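Beta-lactamase (Serratia marcescens, PDB 5GWA) probably hydrolyses beta-lactam antibiotics to substituted beta-amino acids as a class A extended-spectrum beta-lactamase, and is seen here with the inhibitor avibactam. Local coordinates at residues K50-L55 with N131-L136; I118-R121 with G125-K128; K152-Q157 with D220-G225. All coordinates share one frame; numbering follows the deposited sequence. Where two conformers were deposited one is given.

Contact 1 (K50-L55 with N131-L136)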
loop_
_atom_site.group_PDB
_atom_site.type_symbol
_atom_site.label_atom_id
_atom_site.label_comp_id
_atom_site.label_asym_id
_atom_site.label_seq_id
_atom_site.Cartn_x
_atom_site.Cartn_y
_atom_site.Cartn_z
ATOM N N LYS A 50 2.878 -5.921 14.608
ATOM C CA LYS A 50 2.239 -7.129 14.072
ATOM C C LYS A 50 2.875 -8.375 14.702
ATOM O O LYS A 50 2.279 -9.460 14.683
ATOM C CB LYS A 50 2.318 -7.171 12.550
ATOM C CG LYS A 50 1.483 -6.058 11.910
ATOM C CD LYS A 50 1.835 -5.847 10.445
ATOM C CE LYS A 50 1.104 -4.637 9.902
ATOM N NZ LYS A 50 1.355 -4.453 8.452
ATOM N N PHE A 51 4.106 -8.257 15.183
ATOM C CA PHE A 51 4.695 -9.333 16.002
ATOM C C PHE A 51 3.847 -9.587 17.232
ATOM O O PHE A 51 3.439 -10.733 17.519
ATOM C CB PHE A 51 6.152 -8.970 16.366
ATOM C CG PHE A 51 6.762 -9.875 17.406
ATOM C CD1 PHE A 51 6.973 -11.210 17.117
ATOM C CD2 PHE A 51 7.128 -9.387 18.641
ATOM C CE1 PHE A 51 7.562 -12.051 18.038
ATOM C CE2 PHE A 51 7.681 -10.241 19.591
ATOM C CZ PHE A 51 7.901 -11.576 19.273
ATOM N N HIS A 52 3.527 -8.512 17.931
ATOM C CA HIS A 52 2.810 -8.588 19.203
ATOM C C HIS A 52 1.428 -9.164 18.882
ATOM O O HIS A 52 0.901 -9.999 19.601
ATOM C CB HIS A 52 2.646 -7.190 19.794
ATOM C CG HIS A 52 3.938 -6.455 19.991
ATOM N ND1 HIS A 52 4.767 -6.125 18.934
ATOM C CD2 HIS A 52 4.481 -5.865 21.079
ATOM C CE1 HIS A 52 5.803 -5.453 19.387
ATOM N NE2 HIS A 52 5.658 -5.275 20.680
ATOM N N LEU A 53 0.824 -8.664 17.806
ATOM C CA LEU A 53 -0.492 -9.157 17.377
ATOM C C LEU A 53 -0.483 -10.666 17.100
ATOM O O LEU A 53 -1.346 -11.408 17.614
ATOM C CB LEU A 53 -0.905 -8.373 16.126
ATOM C CG LEU A 53 -2.124 -8.919 15.406
ATOM C CD1 LEU A 53 -3.355 -8.916 16.294
ATOM C CD2 LEU A 53 -2.369 -8.148 14.126
ATOM N N ALA A 54 0.580 -11.148 16.473
ATOM C CA ALA A 54 0.711 -12.543 16.107
ATOM C C ALA A 54 0.828 -13.398 17.371
ATOM O O ALA A 54 0.204 -14.457 17.464
ATOM C CB ALA A 54 1.869 -12.751 15.180
ATOM N N LEU A 55 1.606 -12.929 18.331
ATOM C CA LEU A 55 1.657 -13.601 19.649
ATOM C C LEU A 55 0.272 -13.768 20.234
ATOM O O LEU A 55 -0.079 -14.878 20.652
ATOM C CB LEU A 55 2.517 -12.821 20.640
ATOM C CG LEU A 55 4.002 -12.701 20.323
ATOM C CD1 LEU A 55 4.670 -11.793 21.325
ATOM C CD2 LEU A 55 4.719 -14.026 20.286
ATOM N N ASN A 131 -3.304 -5.638 26.478
ATOM C CA ASN A 131 -3.328 -6.332 27.772
ATOM C C ASN A 131 -2.530 -7.631 27.768
ATOM O O ASN A 131 -1.848 -7.952 28.736
ATOM C CB ASN A 131 -4.772 -6.615 28.178
ATOM C CG ASN A 131 -5.514 -5.367 28.565
ATOM O OD1 ASN A 131 -4.907 -4.363 28.899
ATOM N ND2 ASN A 131 -6.843 -5.464 28.656
ATOM N N PHE A 132 -2.658 -8.402 26.707
ATOM C CA PHE A 132 -1.957 -9.660 26.577
ATOM C C PHE A 132 -0.472 -9.437 26.769
ATOM O O PHE A 132 0.222 -10.173 27.468
ATOM C CB PHE A 132 -2.252 -10.296 25.217
ATOM C CG PHE A 132 -1.436 -11.503 24.928
ATOM C CD1 PHE A 132 -1.722 -12.705 25.527
ATOM C CD2 PHE A 132 -0.267 -11.397 24.189
ATOM C CE1 PHE A 132 -0.911 -13.798 25.336
ATOM C CE2 PHE A 132 0.471 -12.514 23.889
ATOM C CZ PHE A 132 0.157 -13.716 24.461
ATOM N N ILE A 133 0.042 -8.444 26.058
ATOM C CA ILE A 133 1.455 -8.148 26.131
ATOM C C ILE A 133 1.847 -7.697 27.535
ATOM O O ILE A 133 2.837 -8.205 28.089
ATOM C CB ILE A 133 1.835 -7.060 25.099
ATOM C CG1 ILE A 133 1.662 -7.610 23.674
ATOM C CG2 ILE A 133 3.287 -6.607 25.297
ATOM C CD1 ILE A 133 2.469 -8.826 23.301
ATOM N N SER A 134 1.093 -6.758 28.096
ATOM C CA SER A 134 1.338 -6.276 29.446
ATOM C C SER A 134 1.417 -7.447 30.431
ATOM O O SER A 134 2.296 -7.483 31.322
ATOM C CB SER A 134 0.252 -5.306 29.890
ATOM O OG SER A 134 0.527 -4.883 31.219
ATOM N N LYS A 135 0.539 -8.420 30.252
ATOM C CA LYS A 135 0.473 -9.542 31.212
ATOM C C LYS A 135 1.554 -10.593 31.053
ATOM O O LYS A 135 1.780 -11.412 31.967
ATOM C CB LYS A 135 -0.898 -10.199 31.152
ATOM C CG LYS A 135 -2.007 -9.280 31.598
ATOM C CD LYS A 135 -2.171 -9.350 33.114
ATOM C CE LYS A 135 -3.206 -8.356 33.601
ATOM N NZ LYS A 135 -3.325 -8.422 35.087
ATOM N N LEU A 136 2.341 -10.483 29.988
ATOM C CA LEU A 136 3.556 -11.277 29.876
ATOM C C LEU A 136 4.659 -10.765 30.818
ATOM O O LEU A 136 5.715 -11.399 30.926
ATOM C CB LEU A 136 4.044 -11.295 28.423
ATOM C CG LEU A 136 3.111 -11.974 27.422
ATOM C CD1 LEU A 136 3.669 -11.850 26.011
ATOM C CD2 LEU A 136 2.863 -13.436 27.746
#
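Lys50 NZ, gripped through hydrogen bonds by Ser47 OG, Ser111 OG and Asn113 OD1 in the avibactam pocket, stands on the same helix whose His52 and Leu55 pack against Ile133 and Phe132. The spacing of Ser47 and Lys50 fits the SxxK motif of class A beta-lactamases. Residues 131-135 run across this buried helix nearly at a right angle: the two short axes differ by 84° and approach to 10.1 Å, with His52 and Ile133 as the nearest backbone pair. No hydrogen bond joins the segments, so they are held by van der Waals packing, mostly of carbon on carbon. Ile133 reaches two residues about one turn apart, its CD1 lying 3.9 Å from His52 CB and 4.2 Å from Leu55 CD1, while its CG1 sits at the edge of the His52 ring. The side chains of Leu55 and Ile133 cross perpendicularly. Elsewhere on helix 49-63 Phe51 packs on helices 164-175 and 182-193 and Leu53 on helix 113-123; Leu55 also reaches Phe174 and Leu188. With CG opposite the backbone N (chi1 172°), Phe132 brings its ring obliquely to Leu55, CE2 being 3.9 Å from Leu55 CB and CZ 4.0 Å from Leu55 O.

Contact 2 (I118-R121 with G125-K128). With NA (sodium ion), chain Y; SO4 (sulfate ion), chain F.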
loop_
_atom_site.group_PDB
_atom_site.type_symbol
_atom_site.label_atom_id
_atom_site.label_comp_id
_atom_site.label_asym_id
_atom_site.label_seq_id
_atom_site.Cartn_x
_atom_site.Cartn_y
_atom_site.Cartn_z
ATOM N N ILE A 118 -7.739 -7.605 10.111
ATOM C CA ILE A 118 -8.583 -8.828 10.181
ATOM C C ILE A 118 -8.263 -9.620 11.462
ATOM O O ILE A 118 -9.159 -10.002 12.237
ATOM C CB ILE A 118 -8.346 -9.730 8.944
ATOM C CG1 ILE A 118 -8.991 -9.103 7.700
ATOM C CG2 ILE A 118 -8.903 -11.122 9.172
ATOM C CD1 ILE A 118 -8.485 -9.701 6.422
ATOM N N LEU A 119 -6.982 -9.706 11.780
ATOM C CA LEU A 119 -6.545 -10.418 12.973
ATOM C C LEU A 119 -6.835 -9.641 14.260
ATOM O O LEU A 119 -7.195 -10.273 15.266
ATOM C CB LEU A 119 -5.054 -10.800 12.850
ATOM C CG LEU A 119 -4.718 -11.852 11.774
ATOM C CD1 LEU A 119 -3.225 -12.032 11.636
ATOM C CD2 LEU A 119 -5.403 -13.199 12.020
ATOM N N PHE A 120 -6.707 -8.317 14.272
ATOM C CA PHE A 120 -7.152 -7.498 15.424
ATOM C C PHE A 120 -8.620 -7.759 15.703
ATOM O O PHE A 120 -9.009 -8.032 16.844
ATOM C CB PHE A 120 -6.912 -6.001 15.211
ATOM C CG PHE A 120 -5.573 -5.517 15.678
ATOM C CD1 PHE A 120 -5.182 -5.648 16.989
ATOM C CD2 PHE A 120 -4.710 -4.904 14.780
ATOM C CE1 PHE A 120 -3.934 -5.230 17.397
ATOM C CE2 PHE A 120 -3.532 -4.333 15.220
ATOM C CZ PHE A 120 -3.117 -4.530 16.502
ATOM N N ARG A 121 -9.421 -7.830 14.652
ATOM C CA ARG A 121 -10.848 -8.117 14.857
ATOM C C ARG A 121 -11.097 -9.510 15.409
ATOM O O ARG A 121 -11.870 -9.653 16.405
ATOM C CB ARG A 121 -11.645 -7.817 13.597
ATOM C CG ARG A 121 -11.796 -6.304 13.398
ATOM C CD ARG A 121 -12.748 -5.917 12.269
ATOM N NE ARG A 121 -12.222 -6.291 10.956
ATOM C CZ ARG A 121 -11.389 -5.546 10.235
ATOM N NH1 ARG A 121 -10.982 -4.371 10.693
ATOM N NH2 ARG A 121 -11.011 -5.954 9.026
ATOM N N GLY A 125 -9.605 -7.013 19.440
ATOM C CA GLY A 125 -9.289 -5.590 19.371
ATOM C C GLY A 125 -7.895 -5.240 19.881
ATOM O O GLY A 125 -7.191 -6.085 20.433
ATOM N N THR A 126 -7.511 -3.975 19.714
ATOM C CA THR A 126 -6.196 -3.507 20.125
ATOM C C THR A 126 -6.035 -3.638 21.643
ATOM O O THR A 126 -4.961 -4.030 22.101
ATOM C CB THR A 126 -5.932 -2.048 19.713
ATOM O OG1 THR A 126 -7.001 -1.207 20.137
ATOM C CG2 THR A 126 -5.800 -1.911 18.183
ATOM N N ASN A 127 -7.107 -3.376 22.407
ATOM C CA ASN A 127 -6.990 -3.476 23.875
ATOM C C ASN A 127 -6.697 -4.873 24.355
ATOM O O ASN A 127 -5.893 -5.031 25.267
ATOM C CB ASN A 127 -8.206 -2.890 24.633
ATOM C CG ASN A 127 -7.989 -2.872 26.137
ATOM O OD1 ASN A 127 -8.684 -3.581 26.889
ATOM N ND2 ASN A 127 -6.961 -2.148 26.578
ATOM N N LYS A 128 -7.242 -5.887 23.688
ATOM C CA LYS A 128 -6.930 -7.274 24.014
ATOM C C LYS A 128 -5.436 -7.522 23.834
ATOM O O LYS A 128 -4.795 -8.195 24.642
ATOM C CB LYS A 128 -7.730 -8.235 23.131
ATOM C CG LYS A 128 -7.433 -9.706 23.372
ATOM C CD LYS A 128 -8.237 -10.184 24.561
ATOM C CE LYS A 128 -9.723 -9.941 24.347
ATOM N NZ LYS A 128 -10.526 -10.306 25.554
HETATM NA NA NA Y . -6.489 -0.284 22.581
HETATM S S SO4 F . -10.862 -6.655 26.645
HETATM O O1 SO4 F . -10.606 -5.998 27.956
HETATM O O2 SO4 F . -12.256 -7.131 26.472
HETATM O O3 SO4 F . -10.593 -5.636 25.567
HETATM O O4 SO4 F . -9.941 -7.795 26.511
HETATM O O HOH W 1 -5.207 -0.458 24.817
#
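Gly125 opens the second segment by donating its backbone N to Phe120 O at 2.9 Å, with a bent N-H...O angle of 135°. This backbone bond, spanning five residues, closes the last turn of helix 113-123 against the start of the next helix. Gly125 has a positive phi at which a CB would be pressed against the preceding carbonyl oxygen, and it occupies the N-cap position of helix 126-135. Thr126 then splits its two branches between different tasks. Its CG2 lies over one face of the Phe120 ring, 4.0 Å from the centroid and 17° off the normal, a CH-pi contact. The 51° chi1 places OG1 between the backbone N and carbonyl carbon and directs it to a sodium ion at 2.7 Å. A water 2.6 Å from the sodium accepts from Asn127 ND2, so the next residue supports the site from the second shell. Lys128, in one of two conformers, bends its chain so that NZ donates to sulfate O4 at 2.8 Å; the sulfate probably comes from the crystallisation liquor. Phe120 also meets Tyr49 and Leu53 of helix 49-63, which sets the ring in the helical interior. The whole is a tight, glycine-linked helix-to-helix turn within the all-alpha region of the class A beta-lactamase fold.

Contact 3 (K152-Q157 with D220-G225). With NA (sodium ion), chain Q; NA (sodium ion), chain B.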
loop_
_atom_site.group_PDB
_atom_site.type_symbol
_atom_site.label_atom_id
_atom_site.label_comp_id
_atom_site.label_asym_id
_atom_site.label_seq_id
_atom_site.Cartn_x
_atom_site.Cartn_y
_atom_site.Cartn_z
ATOM N N LYS A 152 -5.703 7.170 9.177
ATOM C CA LYS A 152 -6.663 8.290 9.154
ATOM C C LYS A 152 -6.037 9.615 9.528
ATOM O O LYS A 152 -6.594 10.682 9.196
ATOM C CB LYS A 152 -7.840 8.021 10.067
ATOM C CG LYS A 152 -8.880 7.131 9.417
ATOM C CD LYS A 152 -10.127 7.065 10.234
ATOM C CE LYS A 152 -11.274 6.506 9.414
ATOM N NZ LYS A 152 -10.952 5.194 8.813
ATOM N N ALA A 153 -4.916 9.577 10.243
ATOM C CA ALA A 153 -4.296 10.793 10.729
ATOM C C ALA A 153 -2.864 10.595 11.198
ATOM O O ALA A 153 -2.539 9.639 11.900
ATOM C CB ALA A 153 -5.140 11.388 11.847
ATOM N N TRP A 154 -2.027 11.565 10.877
ATOM C CA TRP A 154 -0.611 11.468 11.091
ATOM C C TRP A 154 -0.243 11.115 12.516
ATOM O O TRP A 154 0.579 10.269 12.724
ATOM C CB TRP A 154 0.054 12.787 10.697
ATOM C CG TRP A 154 1.499 12.838 10.999
ATOM C CD1 TRP A 154 2.091 13.460 12.070
ATOM C CD2 TRP A 154 2.564 12.230 10.258
ATOM N NE1 TRP A 154 3.444 13.313 12.014
ATOM C CE2 TRP A 154 3.766 12.544 10.925
ATOM C CE3 TRP A 154 2.630 11.502 9.065
ATOM C CZ2 TRP A 154 5.009 12.142 10.451
ATOM C CZ3 TRP A 154 3.866 11.067 8.618
ATOM C CH2 TRP A 154 5.042 11.400 9.305
ATOM N N ASN A 155 -0.889 11.694 13.522
ATOM C CA ASN A 155 -0.466 11.540 14.902
ATOM C C ASN A 155 -0.795 10.157 15.500
ATOM O O ASN A 155 -0.218 9.735 16.506
ATOM C CB ASN A 155 -1.126 12.636 15.743
ATOM C CG ASN A 155 -0.958 12.409 17.215
ATOM O OD1 ASN A 155 0.146 12.526 17.749
ATOM N ND2 ASN A 155 -2.035 12.000 17.870
ATOM N N VAL A 156 -1.749 9.453 14.902
ATOM C CA VAL A 156 -2.275 8.245 15.536
ATOM C C VAL A 156 -1.186 7.171 15.719
ATOM O O VAL A 156 -1.171 6.431 16.712
ATOM C CB VAL A 156 -3.457 7.666 14.754
ATOM C CG1 VAL A 156 -3.930 6.371 15.389
ATOM C CG2 VAL A 156 -4.603 8.678 14.672
ATOM N N GLN A 157 -0.221 7.146 14.815
ATOM C CA GLN A 157 0.914 6.208 14.940
ATOM C C GLN A 157 1.698 6.327 16.249
ATOM O O GLN A 157 2.265 5.366 16.715
ATOM C CB GLN A 157 1.893 6.326 13.760
ATOM C CG GLN A 157 2.589 7.677 13.652
ATOM C CD GLN A 157 3.287 7.850 12.329
ATOM O OE1 GLN A 157 4.212 7.095 12.002
ATOM N NE2 GLN A 157 3.000 8.959 11.663
ATOM N N ASP A 220 5.140 6.980 6.560
ATOM C CA ASP A 220 5.362 7.882 5.452
ATOM C C ASP A 220 6.152 9.100 5.968
ATOM O O ASP A 220 6.632 9.134 7.115
ATOM C CB ASP A 220 4.023 8.315 4.835
ATOM C CG ASP A 220 4.075 8.400 3.296
ATOM O OD1 ASP A 220 4.678 9.370 2.785
ATOM O OD2 ASP A 220 3.422 7.558 2.602
ATOM N N THR A 221 6.337 10.063 5.070
ATOM C CA THR A 221 7.013 11.313 5.377
ATOM C C THR A 221 5.974 12.420 5.281
ATOM O O THR A 221 4.984 12.294 4.544
ATOM C CB THR A 221 8.169 11.537 4.384
ATOM O OG1 THR A 221 9.018 10.378 4.371
ATOM C CG2 THR A 221 8.987 12.749 4.728
ATOM N N ASN A 222 6.034 13.375 6.206
ATOM C CA ASN A 222 5.029 14.418 6.233
ATOM C C ASN A 222 5.468 15.597 5.369
ATOM O O ASN A 222 6.510 15.530 4.705
ATOM C CB ASN A 222 4.697 14.846 7.674
ATOM C CG ASN A 222 5.833 15.578 8.355
ATOM O OD1 ASN A 222 6.855 15.868 7.756
ATOM N ND2 ASN A 222 5.680 15.810 9.654
ATOM N N ASN A 223 4.631 16.637 5.348
ATOM C CA ASN A 223 4.885 17.808 4.519
ATOM C C ASN A 223 6.095 18.623 5.000
ATOM O O ASN A 223 6.562 19.495 4.280
ATOM C CB ASN A 223 3.606 18.668 4.367
ATOM C CG ASN A 223 3.239 19.462 5.626
ATOM O OD1 ASN A 223 2.603 20.512 5.504
ATOM N ND2 ASN A 223 3.584 18.972 6.825
ATOM N N LYS A 224 6.619 18.314 6.189
ATOM C CA LYS A 224 7.842 18.948 6.683
ATOM C C LYS A 224 9.093 18.126 6.441
ATOM O O LYS A 224 10.147 18.452 6.955
ATOM C CB LYS A 224 7.723 19.239 8.186
ATOM C CG LYS A 224 6.595 20.189 8.543
ATOM C CD LYS A 224 7.091 21.627 8.609
ATOM C CE LYS A 224 5.966 22.625 8.372
ATOM N NZ LYS A 224 6.509 23.992 8.115
ATOM N N GLY A 225 8.977 17.008 5.740
ATOM C CA GLY A 225 10.143 16.218 5.432
ATOM C C GLY A 225 10.539 15.240 6.537
ATOM O O GLY A 225 11.601 14.649 6.480
HETATM NA NA NA Q . -0.559 7.688 11.915
HETATM NA NA NA B . 12.624 11.980 5.899
HETATM O O HOH W 2 0.938 6.450 9.955
HETATM O O HOH W 3 12.516 12.326 3.307
#
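Trp154 and Asn222 form the tight part of this contact. Trp154 holds CG opposite its backbone N (chi1 175°), which swings the indole toward 220-222. Asn222 CB rests over one face of the indole, 3.8 Å from the centroid of its six-membered ring and only 9° off the normal, a CH-pi contact. The amide behind it is tilted 34° from the ring plane, with ND2 at 3.8 Å from Trp154 CZ2. At the rim, in the ring plane, Asp220 O lies 3.5 Å from Trp154 CH2, a position in which the slightly positive ring edge would suit the carbonyl oxygen. Over the opposite face, Gln157 NE2 donates almost straight to Trp154 O at 3.0 Å. This sandwich fixes the indole from both sides. Trp154 O and Ala153 O also bind a sodium ion, with Met150 O and a water. The second subunit packs along 220-222, its His151 on Asp220 and its Lys152 on Thr221.

The loose side is the type I turn from Asn222 to Gly225, where Asn223 and Lys224 are exposed and make no contact with 152-157. Asn222 OD1 accepts from Lys224 N at 2.9 Å, an Asx turn, and from Ile226 N. Gly225 O binds another sodium with Thr227 and Glu255.

Residues 152-157 follow the helix holding Glu147, in what corresponds to the omega loop, and 220-225 follow the Lys215-Thr216-Gly217 strand. No hydrogen bond crosses between the segments, their polar groups being used internally, by neighbouring residues and by sodium, so these loops beside the active site are probably held together mainly by dispersion and weak electrostatics.

In the fold
Contacts 1 and 2 share helix 126-135 and touch each other, Leu53 CD1 lying 3.8 Å from Phe120 CD1; along the chain, contact 2 nests inside the loop that contact 1 closes. Contact 1 is buried and without any hydrogen bond between its segments, whereas the partly buried contact 2 adds a backbone bond and turns outward to sodium and sulfate. Contact 3 lies at the surface, its centre about 25 Å from that of contact 1 and 23 Å from that of contact 2. It joins two loops without helix packing, relying on one indole. Internal turn bonds and sodium-bound carbonyls there replace the regular helical hydrogen bonding found within contact 1.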